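Local coordinates for 2''-aminoglycoside nucleotidyltransferase (Klebsiella pneumoniae, PDB 4WQK), which confers resistance to kanamycin, gentamicin and related aminoglycosides by magnesium-dependent transfer of a nucleotide to their 2''-hydroxyl group, at residues Arg20-Trp30 with His43-Arg54; Val62-Leu73 with Ala79-Asp87. All coordinates share one frame; numbering follows the deposited sequence.

Interaction 1: Arg20-Trp30 with His43-Arg54. With MG (magnesium ion), chain B.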
loop_
_atom_site.group_PDB
_atom_site.type_symbol
_atom_site.label_atom_id
_atom_site.label_comp_id
_atom_site.label_asym_id
_atom_site.label_seq_id
_atom_site.Cartn_x
_atom_site.Cartn_y
_atom_site.Cartn_z
ATOM N N ARG A 20 15.399 10.502 7.264
ATOM C CA ARG A 20 15.082 10.113 8.635
ATOM C C ARG A 20 15.323 8.608 8.902
ATOM O O ARG A 20 14.964 8.106 10.003
ATOM C CB ARG A 20 13.615 10.459 8.944
ATOM C CG ARG A 20 13.317 11.962 8.979
ATOM C CD ARG A 20 11.800 12.211 9.043
ATOM N NE ARG A 20 11.441 13.623 9.214
ATOM C CZ ARG A 20 11.141 14.206 10.377
ATOM N NH1 ARG A 20 11.156 13.511 11.514
ATOM N NH2 ARG A 20 10.822 15.501 10.401
ATOM N N ASN A 21 15.893 7.885 7.924
ATOM C CA ASN A 21 16.039 6.433 8.058
ATOM C C ASN A 21 14.727 5.732 8.409
ATOM O O ASN A 21 14.712 4.773 9.219
ATOM C CB ASN A 21 17.111 6.149 9.112
ATOM C CG ASN A 21 18.377 6.909 8.831
ATOM O OD1 ASN A 21 18.872 7.666 9.674
ATOM N ND2 ASN A 21 18.890 6.747 7.618
ATOM N N LEU A 22 13.638 6.203 7.790
ATOM C CA LEU A 22 12.272 5.742 8.047
ATOM C C LEU A 22 11.812 4.965 6.829
ATOM O O LEU A 22 11.619 5.565 5.764
ATOM C CB LEU A 22 11.343 6.921 8.292
ATOM C CG LEU A 22 9.894 6.505 8.459
ATOM C CD1 LEU A 22 9.735 5.809 9.818
ATOM C CD2 LEU A 22 9.024 7.770 8.361
ATOM N N PRO A 23 11.748 3.633 6.920
ATOM C CA PRO A 23 11.234 2.903 5.743
ATOM C C PRO A 23 9.722 3.130 5.586
ATOM O O PRO A 23 8.993 3.199 6.573
ATOM C CB PRO A 23 11.553 1.436 6.073
ATOM C CG PRO A 23 11.437 1.396 7.606
ATOM C CD PRO A 23 12.008 2.755 8.078
ATOM N N LEU A 24 9.253 3.267 4.341
ATOM C CA LEU A 24 7.832 3.382 4.045
ATOM C C LEU A 24 7.582 2.524 2.823
ATOM O O LEU A 24 8.414 2.508 1.904
ATOM C CB LEU A 24 7.406 4.823 3.743
ATOM C CG LEU A 24 7.575 5.859 4.868
ATOM C CD1 LEU A 24 7.278 7.238 4.266
ATOM C CD2 LEU A 24 6.621 5.544 6.029
ATOM N N TRP A 25 6.438 1.847 2.813
ATOM C CA TRP A 25 6.074 0.995 1.671
ATOM C C TRP A 25 4.905 1.607 0.928
ATOM O O TRP A 25 3.883 1.938 1.536
ATOM C CB TRP A 25 5.699 -0.414 2.134
ATOM C CG TRP A 25 6.894 -1.191 2.633
ATOM C CD1 TRP A 25 7.600 -2.128 1.938
ATOM C CD2 TRP A 25 7.501 -1.096 3.939
ATOM N NE1 TRP A 25 8.657 -2.596 2.712
ATOM C CE2 TRP A 25 8.623 -1.967 3.930
ATOM C CE3 TRP A 25 7.211 -0.350 5.090
ATOM C CZ2 TRP A 25 9.445 -2.144 5.053
ATOM C CZ3 TRP A 25 8.056 -0.511 6.201
ATOM C CH2 TRP A 25 9.146 -1.395 6.155
ATOM N N ILE A 26 5.062 1.767 -0.373
ATOM C CA ILE A 26 3.882 2.097 -1.191
ATOM C C ILE A 26 2.949 0.924 -1.194
ATOM O O ILE A 26 3.371 -0.228 -1.359
ATOM C CB ILE A 26 4.308 2.454 -2.631
ATOM C CG1 ILE A 26 5.427 3.510 -2.622
ATOM C CG2 ILE A 26 3.097 2.850 -3.514
ATOM C CD1 ILE A 26 4.995 4.759 -2.020
ATOM N N GLY A 27 1.639 1.217 -1.047
ATOM C CA GLY A 27 0.588 0.207 -1.024
ATOM C C GLY A 27 -0.425 0.392 -2.140
ATOM O O GLY A 27 -0.291 1.320 -2.945
ATOM N N GLY A 28 -1.406 -0.498 -2.209
ATOM C CA GLY A 28 -2.544 -0.277 -3.071
ATOM C C GLY A 28 -2.174 -0.107 -4.542
ATOM O O GLY A 28 -1.247 -0.732 -5.040
ATOM N N GLY A 29 -2.934 0.731 -5.241
ATOM C CA GLY A 29 -2.833 0.834 -6.677
ATOM C C GLY A 29 -1.465 1.341 -7.095
ATOM O O GLY A 29 -0.905 0.910 -8.102
ATOM N N TRP A 30 -0.897 2.274 -6.330
ATOM C CA TRP A 30 0.452 2.726 -6.664
ATOM C C TRP A 30 1.499 1.616 -6.469
ATOM O O TRP A 30 2.494 1.599 -7.182
ATOM C CB TRP A 30 0.836 3.964 -5.829
ATOM C CG TRP A 30 0.608 5.244 -6.582
ATOM C CD1 TRP A 30 -0.327 6.189 -6.314
ATOM C CD2 TRP A 30 1.310 5.676 -7.749
ATOM N NE1 TRP A 30 -0.227 7.216 -7.233
ATOM C CE2 TRP A 30 0.780 6.933 -8.116
ATOM C CE3 TRP A 30 2.354 5.134 -8.498
ATOM C CZ2 TRP A 30 1.238 7.648 -9.242
ATOM C CZ3 TRP A 30 2.810 5.831 -9.607
ATOM C CH2 TRP A 30 2.245 7.082 -9.973
ATOM N N HIS A 43 -4.788 7.398 -10.138
ATOM C CA HIS A 43 -5.021 6.907 -8.765
ATOM C C HIS A 43 -5.693 7.965 -7.906
ATOM O O HIS A 43 -5.286 9.130 -7.929
ATOM C CB HIS A 43 -3.696 6.487 -8.138
ATOM C CG HIS A 43 -3.016 5.390 -8.878
ATOM N ND1 HIS A 43 -3.474 4.088 -8.844
ATOM C CD2 HIS A 43 -1.952 5.401 -9.714
ATOM C CE1 HIS A 43 -2.714 3.347 -9.629
ATOM N NE2 HIS A 43 -1.773 4.110 -10.150
ATOM N N ASP A 44 -6.717 7.566 -7.148
ATOM C CA ASP A 44 -7.474 8.501 -6.322
ATOM C C ASP A 44 -6.623 9.049 -5.178
ATOM O O ASP A 44 -6.856 10.164 -4.702
ATOM C CB ASP A 44 -8.721 7.826 -5.720
ATOM C CG ASP A 44 -9.834 7.592 -6.732
ATOM O OD1 ASP A 44 -9.796 8.134 -7.866
ATOM O OD2 ASP A 44 -10.775 6.858 -6.354
ATOM N N ASP A 45 -5.671 8.245 -4.727
ATOM C CA ASP A 45 -4.820 8.645 -3.616
ATOM C C ASP A 45 -3.530 7.839 -3.600
ATOM O O ASP A 45 -3.309 7.016 -4.487
ATOM C CB ASP A 45 -5.567 8.505 -2.286
ATOM C CG ASP A 45 -5.951 7.079 -1.964
ATOM O OD1 ASP A 45 -5.380 6.127 -2.523
ATOM O OD2 ASP A 45 -6.866 6.907 -1.140
ATOM N N ILE A 46 -2.668 8.108 -2.619
ATOM C CA ILE A 46 -1.430 7.383 -2.451
ATOM C C ILE A 46 -1.549 6.578 -1.154
ATOM O O ILE A 46 -1.764 7.162 -0.108
ATOM C CB ILE A 46 -0.221 8.315 -2.339
ATOM C CG1 ILE A 46 -0.076 9.149 -3.621
ATOM C CG2 ILE A 46 1.066 7.546 -2.134
ATOM C CD1 ILE A 46 0.643 10.441 -3.366
ATOM N N ASP A 47 -1.400 5.264 -1.236
ATOM C CA ASP A 47 -1.448 4.416 -0.035
ATOM C C ASP A 47 -0.046 4.159 0.479
ATOM O O ASP A 47 0.859 3.800 -0.291
ATOM C CB ASP A 47 -2.152 3.105 -0.330
ATOM C CG ASP A 47 -3.604 3.337 -0.774
ATOM O OD1 ASP A 47 -4.504 3.441 0.069
ATOM O OD2 ASP A 47 -3.865 3.470 -1.975
ATOM N N LEU A 48 0.129 4.328 1.791
ATOM C CA LEU A 48 1.433 4.094 2.407
ATOM C C LEU A 48 1.285 3.181 3.585
ATOM O O LEU A 48 0.321 3.284 4.352
ATOM C CB LEU A 48 2.064 5.399 2.932
ATOM C CG LEU A 48 2.318 6.490 1.895
ATOM C CD1 LEU A 48 2.712 7.808 2.562
ATOM C CD2 LEU A 48 3.438 6.039 0.923
ATOM N N THR A 49 2.283 2.316 3.752
ATOM C CA THR A 49 2.387 1.481 4.937
ATOM C C THR A 49 3.622 1.971 5.716
ATOM O O THR A 49 4.699 2.124 5.148
ATOM C CB THR A 49 2.526 0.010 4.556
ATOM O OG1 THR A 49 1.363 -0.408 3.820
ATOM C CG2 THR A 49 2.626 -0.839 5.816
ATOM N N PHE A 50 3.454 2.205 7.017
ATOM C CA PHE A 50 4.526 2.846 7.808
ATOM C C PHE A 50 4.773 2.061 9.111
ATOM O O PHE A 50 3.854 1.432 9.631
ATOM C CB PHE A 50 4.160 4.303 8.162
ATOM C CG PHE A 50 2.932 4.429 9.036
ATOM C CD1 PHE A 50 1.618 4.492 8.490
ATOM C CD2 PHE A 50 3.047 4.466 10.431
ATOM C CE1 PHE A 50 0.482 4.584 9.280
ATOM C CE2 PHE A 50 1.910 4.562 11.215
ATOM C CZ PHE A 50 0.626 4.631 10.661
ATOM N N PRO A 51 5.995 2.160 9.661
ATOM C CA PRO A 51 6.243 1.531 10.969
ATOM C C PRO A 51 5.362 2.137 12.058
ATOM O O PRO A 51 5.443 3.338 12.353
ATOM C CB PRO A 51 7.730 1.832 11.217
ATOM C CG PRO A 51 8.294 1.974 9.849
ATOM C CD PRO A 51 7.226 2.706 9.053
ATOM N N GLY A 52 4.536 1.308 12.667
ATOM C CA GLY A 52 3.513 1.819 13.573
ATOM C C GLY A 52 4.071 2.614 14.728
ATOM O O GLY A 52 3.454 3.582 15.220
ATOM N N GLU A 53 5.245 2.182 15.192
ATOM C CA GLU A 53 5.840 2.773 16.394
ATOM C C GLU A 53 6.597 4.072 16.036
ATOM O O GLU A 53 7.070 4.793 16.941
ATOM C CB GLU A 53 6.753 1.759 17.107
ATOM C CG GLU A 53 8.172 1.604 16.528
ATOM C CD GLU A 53 8.299 0.916 15.161
ATOM O OE1 GLU A 53 7.311 0.440 14.577
ATOM O OE2 GLU A 53 9.459 0.840 14.675
ATOM N N ARG A 54 6.679 4.386 14.736
ATOM C CA ARG A 54 7.289 5.624 14.269
ATOM C C ARG A 54 6.288 6.548 13.571
ATOM O O ARG A 54 6.676 7.410 12.754
ATOM C CB ARG A 54 8.465 5.290 13.328
ATOM C CG ARG A 54 9.488 4.450 14.059
ATOM C CD ARG A 54 10.712 4.106 13.160
ATOM N NE ARG A 54 11.462 5.301 12.777
ATOM C CZ ARG A 54 12.511 5.291 11.938
ATOM N NH1 ARG A 54 12.928 4.158 11.353
ATOM N NH2 ARG A 54 13.169 6.423 11.684
HETATM MG MG MG B . -5.624 4.169 -2.713
HETATM O O HOH W 1 -1.594 3.595 -3.744
HETATM O O HOH W 2 -5.554 1.944 -3.678
HETATM O O HOH W 3 -4.241 4.444 -4.548
HETATM O O HOH W 4 -6.465 2.753 -1.941
HETATM O O HOH W 5 -7.334 4.491 -3.684
#
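Part of the nucleotidyltransferase active site is built here, where strand 25-27, leading into the glycine run Gly-27 to Gly-29, pairs antiparallel with strand 46-51, which carries the metal-binding Asp-47. Trp-25 and Thr-49 form a hydrogen-bonded pair, with Trp-25 N to Thr-49 O at 2.9 Å and nearly straight (176°). One magnesium ion is held by Asp-45 OD1 and Asp-47 OD2, both at 2.0 Å, and by four waters. Another water ties the glycine run to strand 46-51, donating to Gly-27 O and accepting from Trp-30 N and Asp-47 N. His-43 CD2 lies over one face of the Trp-30 indole, 3.5 Å from CE2, with the ring planes inclined at 40°. At the far end Arg-54, bent at chi3 (64°), turns its guanidinium edge to the carbonyls of Arg-20 and Asn-21, just past helix 5-19: NH1 reaches Asn-21 O at 2.8 Å and NH2 reaches Arg-20 O at 3.0 Å. Leu-22 CD1 covers the centre of one guanidinium face, while Arg-54 NE forms a salt bridge with Glu-57. Helix 5-19 packs against Leu-24, Trp-30 and Ile-46, while Phe-50 meets helix 55-64 and strand 84-93 runs parallel to strand 46-51 on its other side.

Interaction 2: Val62-Leu73 with Ala79-Asp87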
loop_
_atom_site.group_PDB
_atom_site.type_symbol
_atom_site.label_atom_id
_atom_site.label_comp_id
_atom_site.label_asym_id
_atom_site.label_seq_id
_atom_site.Cartn_x
_atom_site.Cartn_y
_atom_site.Cartn_z
ATOM N N VAL A 62 4.605 14.787 6.838
ATOM C CA VAL A 62 3.389 15.380 6.284
ATOM C C VAL A 62 3.317 16.869 6.595
ATOM O O VAL A 62 3.053 17.692 5.713
ATOM C CB VAL A 62 2.125 14.664 6.834
ATOM C CG1 VAL A 62 0.837 15.446 6.516
ATOM C CG2 VAL A 62 2.053 13.226 6.301
ATOM N N GLU A 63 3.547 17.222 7.851
ATOM C CA GLU A 63 3.486 18.624 8.267
ATOM C C GLU A 63 4.559 19.462 7.578
ATOM O O GLU A 63 4.313 20.617 7.234
ATOM C CB GLU A 63 3.612 18.725 9.788
ATOM C CG GLU A 63 2.398 18.120 10.501
ATOM C CD GLU A 63 2.615 17.896 11.988
ATOM O OE1 GLU A 63 3.393 18.660 12.605
ATOM O OE2 GLU A 63 1.999 16.951 12.541
ATOM N N MET A 64 5.755 18.898 7.414
ATOM C CA MET A 64 6.857 19.631 6.819
ATOM C C MET A 64 6.529 19.962 5.362
ATOM O O MET A 64 6.930 21.007 4.844
ATOM C CB MET A 64 8.139 18.796 6.931
ATOM C CG MET A 64 9.391 19.531 6.589
ATOM S SD MET A 64 10.388 18.598 5.465
ATOM C CE MET A 64 9.386 18.980 4.064
ATOM N N LEU A 65 5.782 19.083 4.721
ATOM C CA LEU A 65 5.357 19.252 3.323
ATOM C C LEU A 65 4.091 20.107 3.193
ATOM O O LEU A 65 3.549 20.292 2.087
ATOM C CB LEU A 65 5.141 17.870 2.711
ATOM C CG LEU A 65 6.410 17.083 2.436
ATOM C CD1 LEU A 65 6.048 15.732 1.871
ATOM C CD2 LEU A 65 7.320 17.825 1.461
ATOM N N GLY A 66 3.609 20.622 4.315
ATOM C CA GLY A 66 2.505 21.580 4.326
ATOM C C GLY A 66 1.129 20.948 4.440
ATOM O O GLY A 66 0.112 21.620 4.262
ATOM N N GLY A 67 1.092 19.667 4.783
ATOM C CA GLY A 67 -0.172 18.968 4.927
ATOM C C GLY A 67 -0.602 18.753 6.366
ATOM O O GLY A 67 -0.026 19.301 7.324
ATOM N N ARG A 68 -1.618 17.918 6.527
ATOM C CA ARG A 68 -2.201 17.693 7.837
ATOM C C ARG A 68 -2.848 16.325 7.883
ATOM O O ARG A 68 -3.199 15.762 6.844
ATOM C CB ARG A 68 -3.222 18.783 8.158
ATOM C CG ARG A 68 -4.373 18.823 7.186
ATOM C CD ARG A 68 -5.381 19.922 7.542
ATOM N NE ARG A 68 -6.025 19.683 8.834
ATOM C CZ ARG A 68 -7.073 18.876 9.009
ATOM N NH1 ARG A 68 -7.572 18.197 7.975
ATOM N NH2 ARG A 68 -7.603 18.719 10.218
ATOM N N VAL A 69 -2.977 15.769 9.088
ATOM C CA VAL A 69 -3.756 14.559 9.258
ATOM C C VAL A 69 -5.222 14.984 9.198
ATOM O O VAL A 69 -5.612 15.930 9.872
ATOM C CB VAL A 69 -3.483 13.861 10.598
ATOM C CG1 VAL A 69 -4.545 12.795 10.849
ATOM C CG2 VAL A 69 -2.078 13.275 10.613
ATOM N N MET A 70 -6.027 14.279 8.413
ATOM C CA MET A 70 -7.411 14.677 8.141
ATOM C C MET A 70 -8.474 13.804 8.817
ATOM O O MET A 70 -9.534 14.282 9.176
ATOM C CB MET A 70 -7.631 14.671 6.618
ATOM C CG MET A 70 -9.056 14.926 6.166
ATOM S SD MET A 70 -9.254 14.455 4.435
ATOM C CE MET A 70 -9.898 12.791 4.613
ATOM N N GLU A 71 -8.178 12.521 8.980
ATOM C CA GLU A 71 -9.188 11.576 9.437
ATOM C C GLU A 71 -8.436 10.439 10.103
ATOM O O GLU A 71 -7.423 9.959 9.586
ATOM C CB GLU A 71 -10.039 11.097 8.253
ATOM C CG GLU A 71 -11.116 10.091 8.564
ATOM C CD GLU A 71 -12.154 9.996 7.446
ATOM O OE1 GLU A 71 -12.097 10.836 6.515
ATOM O OE2 GLU A 71 -13.030 9.100 7.503
ATOM N N GLU A 72 -8.911 10.035 11.265
ATOM C CA GLU A 72 -8.348 8.911 11.975
ATOM C C GLU A 72 -9.234 7.722 11.644
ATOM O O GLU A 72 -10.437 7.832 11.713
ATOM C CB GLU A 72 -8.325 9.199 13.479
ATOM C CG GLU A 72 -7.619 8.181 14.309
ATOM C CD GLU A 72 -6.119 8.178 14.052
ATOM O OE1 GLU A 72 -5.578 9.242 13.698
ATOM O OE2 GLU A 72 -5.515 7.093 14.175
ATOM N N LEU A 73 -8.636 6.612 11.224
ATOM C CA LEU A 73 -9.412 5.420 10.906
ATOM C C LEU A 73 -9.177 4.369 11.975
ATOM O O LEU A 73 -8.334 4.567 12.856
ATOM C CB LEU A 73 -9.018 4.883 9.533
ATOM C CG LEU A 73 -8.982 5.948 8.435
ATOM C CD1 LEU A 73 -8.113 5.474 7.302
ATOM C CD2 LEU A 73 -10.367 6.247 7.941
ATOM N N ALA A 79 -4.247 11.538 5.412
ATOM C CA ALA A 79 -3.634 12.861 5.427
ATOM C C ALA A 79 -3.843 13.534 4.085
ATOM O O ALA A 79 -4.064 12.868 3.060
ATOM C CB ALA A 79 -2.159 12.750 5.713
ATOM N N GLU A 80 -3.840 14.864 4.084
ATOM C CA GLU A 80 -3.883 15.585 2.821
ATOM C C GLU A 80 -2.679 16.498 2.718
ATOM O O GLU A 80 -2.263 17.109 3.691
ATOM C CB GLU A 80 -5.184 16.397 2.652
ATOM C CG GLU A 80 -5.429 17.455 3.687
ATOM C CD GLU A 80 -6.667 18.283 3.371
ATOM O OE1 GLU A 80 -7.774 17.704 3.241
ATOM O OE2 GLU A 80 -6.522 19.522 3.233
ATOM N N ILE A 81 -2.102 16.552 1.529
ATOM C CA ILE A 81 -1.038 17.509 1.226
ATOM C C ILE A 81 -1.473 18.170 -0.073
ATOM O O ILE A 81 -1.550 17.513 -1.108
ATOM C CB ILE A 81 0.321 16.806 1.072
ATOM C CG1 ILE A 81 0.685 16.008 2.336
ATOM C CG2 ILE A 81 1.427 17.825 0.684
ATOM C CD1 ILE A 81 1.968 15.183 2.160
ATOM N N GLY A 82 -1.809 19.451 -0.004
ATOM C CA GLY A 82 -2.386 20.140 -1.142
ATOM C C GLY A 82 -3.693 19.472 -1.535
ATOM O O GLY A 82 -4.555 19.238 -0.679
ATOM N N ASP A 83 -3.812 19.103 -2.805
ATOM C CA ASP A 83 -5.030 18.479 -3.319
ATOM C C ASP A 83 -4.949 16.960 -3.251
ATOM O O ASP A 83 -5.859 16.271 -3.714
ATOM C CB ASP A 83 -5.288 18.902 -4.770
ATOM C CG ASP A 83 -5.653 20.360 -4.899
ATOM O OD1 ASP A 83 -6.369 20.878 -4.008
ATOM O OD2 ASP A 83 -5.242 20.984 -5.905
ATOM N N GLU A 84 -3.867 16.427 -2.683
ATOM C CA GLU A 84 -3.665 14.979 -2.679
ATOM C C GLU A 84 -3.897 14.319 -1.324
ATOM O O GLU A 84 -3.648 14.896 -0.281
ATOM C CB GLU A 84 -2.247 14.620 -3.188
ATOM C CG GLU A 84 -1.916 15.143 -4.587
ATOM C CD GLU A 84 -2.828 14.594 -5.671
ATOM O OE1 GLU A 84 -3.423 13.505 -5.490
ATOM O OE2 GLU A 84 -2.968 15.263 -6.714
ATOM N N LEU A 85 -4.393 13.094 -1.398
ATOM C CA LEU A 85 -4.721 12.300 -0.221
ATOM C C LEU A 85 -3.725 11.171 -0.030
ATOM O O LEU A 85 -3.335 10.501 -0.985
ATOM C CB LEU A 85 -6.140 11.726 -0.339
ATOM C CG LEU A 85 -7.306 12.383 0.411
ATOM C CD1 LEU A 85 -6.985 13.785 0.928
ATOM C CD2 LEU A 85 -8.534 12.405 -0.479
ATOM N N LEU A 86 -3.309 10.993 1.215
ATOM C CA LEU A 86 -2.486 9.873 1.642
ATOM C C LEU A 86 -3.294 8.943 2.541
ATOM O O LEU A 86 -3.821 9.376 3.580
ATOM C CB LEU A 86 -1.277 10.347 2.439
ATOM C CG LEU A 86 -0.353 11.393 1.856
ATOM C CD1 LEU A 86 0.836 11.522 2.793
ATOM C CD2 LEU A 86 0.054 10.940 0.471
ATOM N N ASP A 87 -3.328 7.670 2.189
ATOM C CA ASP A 87 -4.101 6.668 2.962
ATOM C C ASP A 87 -3.078 5.787 3.662
ATOM O O ASP A 87 -2.431 4.968 3.014
ATOM C CB ASP A 87 -4.992 5.879 2.001
ATOM C CG ASP A 87 -5.840 4.816 2.685
ATOM O OD1 ASP A 87 -5.684 4.572 3.886
ATOM O OD2 ASP A 87 -6.675 4.207 1.967
HETATM O O HOH W 6 -1.855 21.098 2.256
#
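The flat groups of Arg-68 and Glu-80 rise from the same side of a beta hairpin, the guanidinium plane almost perpendicular (89°) to the carboxylate plane. They make no salt bridge: Arg-68 NH1 stays 4.8 Å from Glu-80 OE1, a separation at which any attraction is probably weak. It is the aliphatic stems that touch, lying side by side and pointing the same way, with the two CG atoms 3.9 Å apart. In both residues CG sits between the backbone N and the carbonyl carbon (chi1 61°), which sets the stems alongside each other. The carboxylate has a second neighbour in Met-70, whose chain crosses that of Glu-80 at about a right angle and brings SD to 3.8 Å from OE1.

Below these side chains the backbones are joined by a reciprocal pair of hydrogen bonds, Arg-68 N to Glu-80 O and Glu-80 N to Arg-68 O, each 3.0 Å long. Next to it, Val-69 and Ala-79 form a non-hydrogen-bonded pair, after which Met-70 and Glu-71 both face Leu-78 in a classic beta bulge.

On the side of Val-69 and Ala-79 the contacts are apolar. Val-62 divides its branches, CG1 meeting Ala-79 CB at 4.1 Å and CG2 reaching Leu-86 CD1. Ile-81 CD1 packs against Leu-65 CD1, also at 4.1 Å. A water accepts a hydrogen bond from Gly-82 N and donates one to Gly-66 O, linking the type II' turn Ile-81 to Glu-84 with the Schellman motif that ends helix 55-64. Helix 5-19 adds Ile-13 against Leu-65 and Leu-9 against Ile-81. Strand 76-81 lies between strands 68-73 and 84-93, with the end of helix 55-64 and the middle of helix 5-19 packed on the side of Ala-79 and Ile-81.

In the fold
Interactions 1 and 2, their centres about 13 Å apart, meet where strands 46-51 and 84-93 run as parallel neighbours in the sheet of the N-terminal domain. Probable hydrogen bonds from Asp-87 N to Ile-46 O (2.8 Å) and from Leu-48 N to Asp-87 O (2.9 Å) fix their register. This pairing brings Asp-87, the inferred proton acceptor, beside the magnesium-binding pair Asp-45 and Asp-47; all three share a second magnesium ion. The nearest side-chain atoms of Asp-47 and Asp-87 are about 3 Å apart. Interaction 1 thus supplies two metal-binding aspartates and interaction 2 the third, while helix 55-64 connects strand 46-51 to the hairpin.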